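PDB 6EJQ: terminase, small subunit from Thermus phage G20c, which probably recognises the packaging initiation site on viral DNA and regulates the ATPase of the large terminase subunit during genome packaging. Local coordinates for residues D10-L15 with S23-T28; L88-A93 with T99-G104. All blocks are in the same frame, centred on the assembly; numbering follows the deposited sequence.

Interaction 1 (D10-L15 with S23-T28); sequences DRVLKL and SEIAQT
Ile25 and Leu15 meet between the first two helices of the N-terminal domain, a three-helix unit of the helix-turn-helix clan. Helix 4-17 and helix 22-33 run roughly antiparallel here, at 141° with axes 10.0 Å apart, and no hydrogen bond joins the two segments; the contact is almost wholly apolar. Ile25 is the wedge. Its CG1 lies trans to the carbonyl carbon and its CG2 trans to the backbone N, a setting (chi1 -67°) that directs CG1 to Leu15 and CG2 to Val12. The CG1 branch runs alongside Leu15, with Ile25 CG1 3.7 Å from Leu15 CB, and its extended end carries Ile25 CD1 to 3.7 Å from Val12 O, a methyl resting on a helix carbonyl. On the other branch, the methyls Ile25 CG2 and Val12 CG2 stand 4.3 Å apart. Phe20 in the intervening loop packs on both Leu15 and Ile25, while Leu29 touches Val12 and Leu15; Val45 and Leu46 of helix 39-53 also pack on Val12, tying the third helix to the pair. At the more exposed side of the contact, Thr28 offers its methyl, CG2, to Leu15 CD1 at 4.4 Å. Its hydroxyl is turned back to its own helix, where Thr28 OG1 donates to Glu24 O at 2.6 Å, on the face of that carbonyl opposite the one reached by Thr28 N.

Interaction 2 (L88-A93 with T99-G104); sequences LRNYNA and TEHPDG
Arg89 sends CG trans to its backbone N (chi1 -175°) and then bends at chi3 (82°), a course that lays its guanidinium over His101, whose own CG stands trans to the carbonyl carbon. Here, in the C-terminal domain, the last turns of helix 59-95 pack against the loop leading to helix 112-139, in which His101 to Gly104 form a type I beta turn. The guanidinium and imidazole make an offset stack, their planes only 12° apart and their centres 3.8 Å from each other. His101 is thus covered on one face by Arg89 while its edge is pinned by Asn90: His101 NE2 donates to Asn90 OD1 at 2.9 Å. The acceptor lies in the ring plane, but the donor stands well above the amide carbonyl plane, and ring and amide are steeply turned against each other. Together, stack and bond fix the ring's rotation, and the bond implies a proton on NE2. Asn90 is itself positioned by the backbone, since its ND2 binds Asn86 O and its OD1 also accepts from Ile108 N, linking the buried amide to the far part of the same loop. Ala93 CB fills in beside the imidazole, 3.6 Å from His101 CE1, and Val107 packs on Asn90, Ala93 and His101. At the exposed end, the guanidinium reaches the turn as well. Asp103 forms a salt bridge with Arg89 there, and its OD1 accepts a hydrogen bond from the hydroxyl OG1 of Thr105. Arg89 NH1 meets Asp103 OD2 at 3.2 Å, coming from above the carboxylate plane.

The two contacts illustrate how burial can be reached by different chemistry. Interaction 1 joins two helices within the N-terminal domain through aliphatic packing, whereas interaction 2 fastens an irregular loop to a helix of the C-terminal domain with a stack, a hydrogen bond and a salt bridge. Each has three buried residues among the five that touch, but the more exposed edge of 10-15 with 23-28 is a threonine methyl and an arginine, while that of 88-93 with 99-104 is an ion pair. They share no helix: their centres lie 51 Å apart, on opposite sides of the chain's centre, and their nearest atoms about 36 Å apart.

Interaction 1 (D10-L15 with S23-T28)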
loop_
_atom_site.group_PDB
_atom_site.type_symbol
_atom_site.label_atom_id
_atom_site.label_comp_id
_atom_site.label_asym_id
_atom_site.label_seq_id
_atom_site.Cartn_x
_atom_site.Cartn_y
_atom_site.Cartn_z
ATOM N N ASP B 10 16.296 -3.813 37.371
ATOM C CA ASP B 10 15.650 -3.222 36.194
ATOM C C ASP B 10 16.660 -2.671 35.205
ATOM O O ASP B 10 16.504 -2.861 34.002
ATOM C CB ASP B 10 14.666 -2.114 36.584
ATOM C CG ASP B 10 13.415 -2.646 37.252
ATOM O OD1 ASP B 10 13.177 -3.878 37.219
ATOM O OD2 ASP B 10 12.662 -1.818 37.816
ATOM N N ARG B 11 17.691 -2.002 35.714
ATOM C CA ARG B 11 18.699 -1.397 34.861
ATOM C C ARG B 11 19.616 -2.433 34.161
ATOM O O ARG B 11 20.030 -2.209 33.021
ATOM C CB ARG B 11 19.502 -0.356 35.642
ATOM C CG ARG B 11 20.399 0.488 34.749
ATOM C CD ARG B 11 20.572 1.923 35.233
ATOM N NE ARG B 11 21.636 2.591 34.478
ATOM C CZ ARG B 11 21.544 3.012 33.211
ATOM N NH1 ARG B 11 20.419 2.868 32.499
ATOM N NH2 ARG B 11 22.599 3.589 32.640
ATOM N N VAL B 12 19.913 -3.554 34.828
ATOM C CA VAL B 12 20.650 -4.661 34.208
ATOM C C VAL B 12 19.846 -5.193 33.029
ATOM O O VAL B 12 20.377 -5.349 31.930
ATOM C CB VAL B 12 20.917 -5.821 35.202
ATOM C CG1 VAL B 12 21.353 -7.107 34.490
ATOM C CG2 VAL B 12 21.972 -5.419 36.218
ATOM N N LEU B 13 18.579 -5.494 33.293
ATOM C CA LEU B 13 17.644 -5.989 32.281
ATOM C C LEU B 13 17.456 -4.988 31.129
ATOM O O LEU B 13 17.492 -5.374 29.963
ATOM C CB LEU B 13 16.285 -6.299 32.926
ATOM C CG LEU B 13 15.170 -6.862 32.043
ATOM C CD1 LEU B 13 15.601 -8.157 31.374
ATOM C CD2 LEU B 13 13.931 -7.087 32.883
ATOM N N LYS B 14 17.281 -3.713 31.472
ATOM C CA LYS B 14 17.106 -2.652 30.490
ATOM C C LYS B 14 18.277 -2.608 29.523
ATOM O O LYS B 14 18.079 -2.651 28.312
ATOM C CB LYS B 14 16.960 -1.293 31.168
ATOM C CG LYS B 14 16.644 -0.157 30.210
ATOM C CD LYS B 14 16.574 1.184 30.925
ATOM C CE LYS B 14 16.345 2.314 29.935
ATOM N NZ LYS B 14 16.564 3.667 30.518
ATOM N N LEU B 15 19.492 -2.532 30.057
ATOM C CA LEU B 15 20.679 -2.411 29.217
ATOM C C LEU B 15 20.858 -3.646 28.341
ATOM O O LEU B 15 21.236 -3.527 27.177
ATOM C CB LEU B 15 21.926 -2.157 30.055
ATOM C CG LEU B 15 21.979 -0.823 30.800
ATOM C CD1 LEU B 15 23.190 -0.798 31.729
ATOM C CD2 LEU B 15 22.018 0.354 29.842
ATOM N N SER B 23 29.224 -7.905 29.852
ATOM C CA SER B 23 30.470 -7.295 30.341
ATOM C C SER B 23 30.396 -5.770 30.386
ATOM O O SER B 23 30.888 -5.158 31.330
ATOM C CB SER B 23 31.673 -7.726 29.493
ATOM O OG SER B 23 31.541 -7.288 28.147
ATOM N N GLU B 24 29.793 -5.163 29.365
ATOM C CA GLU B 24 29.584 -3.707 29.340
ATOM C C GLU B 24 28.606 -3.267 30.421
ATOM O O GLU B 24 28.774 -2.204 31.008
ATOM C CB GLU B 24 29.045 -3.242 27.983
ATOM C CG GLU B 24 30.008 -3.382 26.819
ATOM C CD GLU B 24 29.407 -2.862 25.528
ATOM O OE1 GLU B 24 28.509 -3.541 24.973
ATOM O OE2 GLU B 24 29.823 -1.770 25.079
ATOM N N ILE B 25 27.577 -4.079 30.651
ATOM C CA ILE B 25 26.567 -3.800 31.672
ATOM C C ILE B 25 27.225 -3.799 33.046
ATOM O O ILE B 25 26.946 -2.930 33.869
ATOM C CB ILE B 25 25.425 -4.847 31.664
ATOM C CG1 ILE B 25 24.601 -4.737 30.372
ATOM C CG2 ILE B 25 24.519 -4.670 32.881
ATOM C CD1 ILE B 25 23.593 -5.852 30.189
ATOM N N ALA B 26 28.087 -4.787 33.275
ATOM C CA ALA B 26 28.845 -4.897 34.511
ATOM C C ALA B 26 29.747 -3.687 34.744
ATOM O O ALA B 26 29.709 -3.090 35.815
ATOM C CB ALA B 26 29.663 -6.172 34.506
ATOM N N GLN B 27 30.529 -3.313 33.731
ATOM C CA GLN B 27 31.404 -2.130 33.819
ATOM C C GLN B 27 30.625 -0.826 34.058
ATOM O O GLN B 27 31.087 0.053 34.789
ATOM C CB GLN B 27 32.270 -1.992 32.556
ATOM C CG GLN B 27 33.335 -3.068 32.384
ATOM C CD GLN B 27 33.978 -3.043 30.997
ATOM O OE1 GLN B 27 35.032 -2.437 30.796
ATOM N NE2 GLN B 27 33.336 -3.697 30.032
ATOM N N THR B 28 29.446 -0.717 33.450
ATOM C CA THR B 28 28.622 0.487 33.530
ATOM C C THR B 28 27.979 0.660 34.906
ATOM O O THR B 28 28.011 1.759 35.475
ATOM C CB THR B 28 27.513 0.474 32.451
ATOM O OG1 THR B 28 28.115 0.351 31.157
ATOM C CG2 THR B 28 26.667 1.752 32.487
#

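Interaction 2 (L88-A93 with T99-G104)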
loop_
_atom_site.group_PDB
_atom_site.type_symbol
_atom_site.label_atom_id
_atom_site.label_comp_id
_atom_site.label_asym_id
_atom_site.label_seq_id
_atom_site.Cartn_x
_atom_site.Cartn_y
_atom_site.Cartn_z
ATOM N N LEU B 88 -8.129 23.719 11.249
ATOM C CA LEU B 88 -9.338 24.367 10.750
ATOM C C LEU B 88 -9.245 25.879 10.798
ATOM O O LEU B 88 -9.632 26.555 9.847
ATOM C CB LEU B 88 -10.564 23.997 11.591
ATOM C CG LEU B 88 -11.507 22.913 11.128
ATOM C CD1 LEU B 88 -12.713 22.938 12.062
ATOM C CD2 LEU B 88 -11.927 23.110 9.671
ATOM N N ARG B 89 -8.789 26.392 11.940
ATOM C CA ARG B 89 -8.653 27.830 12.164
ATOM C C ARG B 89 -7.764 28.435 11.093
ATOM O O ARG B 89 -8.099 29.453 10.491
ATOM C CB ARG B 89 -8.056 28.088 13.552
ATOM C CG ARG B 89 -7.961 29.545 13.958
ATOM C CD ARG B 89 -7.561 29.701 15.419
ATOM N NE ARG B 89 -6.107 29.595 15.622
ATOM C CZ ARG B 89 -5.321 30.494 16.231
ATOM N NH1 ARG B 89 -5.808 31.629 16.741
ATOM N NH2 ARG B 89 -4.014 30.248 16.348
ATOM N N ASN B 90 -6.631 27.787 10.860
ATOM C CA ASN B 90 -5.699 28.213 9.829
ATOM C C ASN B 90 -6.295 28.126 8.430
ATOM O O ASN B 90 -6.143 29.066 7.654
ATOM C CB ASN B 90 -4.400 27.431 9.922
ATOM C CG ASN B 90 -3.487 27.972 10.997
ATOM O OD1 ASN B 90 -2.956 29.068 10.861
ATOM N ND2 ASN B 90 -3.305 27.215 12.074
ATOM N N TYR B 91 -6.988 27.027 8.119
ATOM C CA TYR B 91 -7.647 26.888 6.825
ATOM C C TYR B 91 -8.656 28.011 6.594
ATOM O O TYR B 91 -8.714 28.574 5.498
ATOM C CB TYR B 91 -8.355 25.540 6.672
ATOM C CG TYR B 91 -8.995 25.378 5.296
ATOM C CD1 TYR B 91 -8.219 25.075 4.189
ATOM C CD2 TYR B 91 -10.361 25.570 5.108
ATOM C CE1 TYR B 91 -8.781 24.949 2.937
ATOM C CE2 TYR B 91 -10.938 25.450 3.853
ATOM C CZ TYR B 91 -10.141 25.140 2.769
ATOM O OH TYR B 91 -10.680 25.017 1.507
ATOM N N ASN B 92 -9.462 28.308 7.605
ATOM C CA ASN B 92 -10.478 29.353 7.497
ATOM C C ASN B 92 -9.847 30.735 7.386
ATOM O O ASN B 92 -10.330 31.562 6.627
ATOM C CB ASN B 92 -11.474 29.294 8.669
ATOM C CG ASN B 92 -12.349 28.049 8.633
ATOM O OD1 ASN B 92 -12.521 27.424 7.585
ATOM N ND2 ASN B 92 -12.889 27.669 9.786
ATOM N N ALA B 93 -8.767 30.978 8.122
ATOM C CA ALA B 93 -8.032 32.236 8.018
ATOM C C ALA B 93 -7.475 32.428 6.610
ATOM O O ALA B 93 -7.572 33.511 6.046
ATOM C CB ALA B 93 -6.906 32.287 9.042
ATOM N N THR B 99 -3.400 36.915 7.080
ATOM C CA THR B 99 -2.034 36.421 7.314
ATOM C C THR B 99 -1.715 36.258 8.809
ATOM O O THR B 99 -0.640 35.762 9.167
ATOM C CB THR B 99 -0.999 37.378 6.689
ATOM O OG1 THR B 99 -1.181 38.699 7.219
ATOM C CG2 THR B 99 -1.167 37.415 5.182
ATOM N N GLU B 100 -2.667 36.640 9.660
ATOM C CA GLU B 100 -2.463 36.771 11.093
ATOM C C GLU B 100 -3.807 36.550 11.794
ATOM O O GLU B 100 -4.847 37.051 11.342
ATOM C CB GLU B 100 -1.915 38.173 11.387
ATOM C CG GLU B 100 -1.517 38.452 12.829
ATOM C CD GLU B 100 -0.914 39.841 13.005
ATOM O OE1 GLU B 100 -1.467 40.643 13.787
ATOM O OE2 GLU B 100 0.109 40.138 12.356
ATOM N N HIS B 101 -3.788 35.784 12.882
ATOM C CA HIS B 101 -5.004 35.526 13.651
ATOM C C HIS B 101 -5.277 36.715 14.583
ATOM O O HIS B 101 -4.403 37.569 14.762
ATOM C CB HIS B 101 -4.887 34.208 14.433
ATOM C CG HIS B 101 -4.693 33.007 13.558
ATOM N ND1 HIS B 101 -5.712 32.467 12.804
ATOM C CD2 HIS B 101 -3.592 32.260 13.296
ATOM C CE1 HIS B 101 -5.248 31.436 12.121
ATOM N NE2 HIS B 101 -3.966 31.286 12.405
ATOM N N PRO B 102 -6.491 36.790 15.164
ATOM C CA PRO B 102 -6.771 37.831 16.162
ATOM C C PRO B 102 -5.791 37.873 17.349
ATOM O O PRO B 102 -5.548 38.948 17.890
ATOM C CB PRO B 102 -8.191 37.485 16.634
ATOM C CG PRO B 102 -8.829 36.840 15.448
ATOM C CD PRO B 102 -7.721 36.092 14.742
ATOM N N ASP B 103 -5.226 36.726 17.734
ATOM C CA ASP B 103 -4.213 36.676 18.812
ATOM C C ASP B 103 -2.775 37.069 18.405
ATOM O O ASP B 103 -1.859 36.948 19.219
ATOM C CB ASP B 103 -4.222 35.297 19.522
ATOM C CG ASP B 103 -3.797 34.130 18.614
ATOM O OD1 ASP B 103 -3.283 34.355 17.492
ATOM O OD2 ASP B 103 -3.993 32.969 19.038
ATOM N N GLY B 104 -2.572 37.521 17.167
ATOM C CA GLY B 104 -1.244 37.913 16.685
ATOM C C GLY B 104 -0.420 36.809 16.024
ATOM O O GLY B 104 0.564 37.115 15.346
#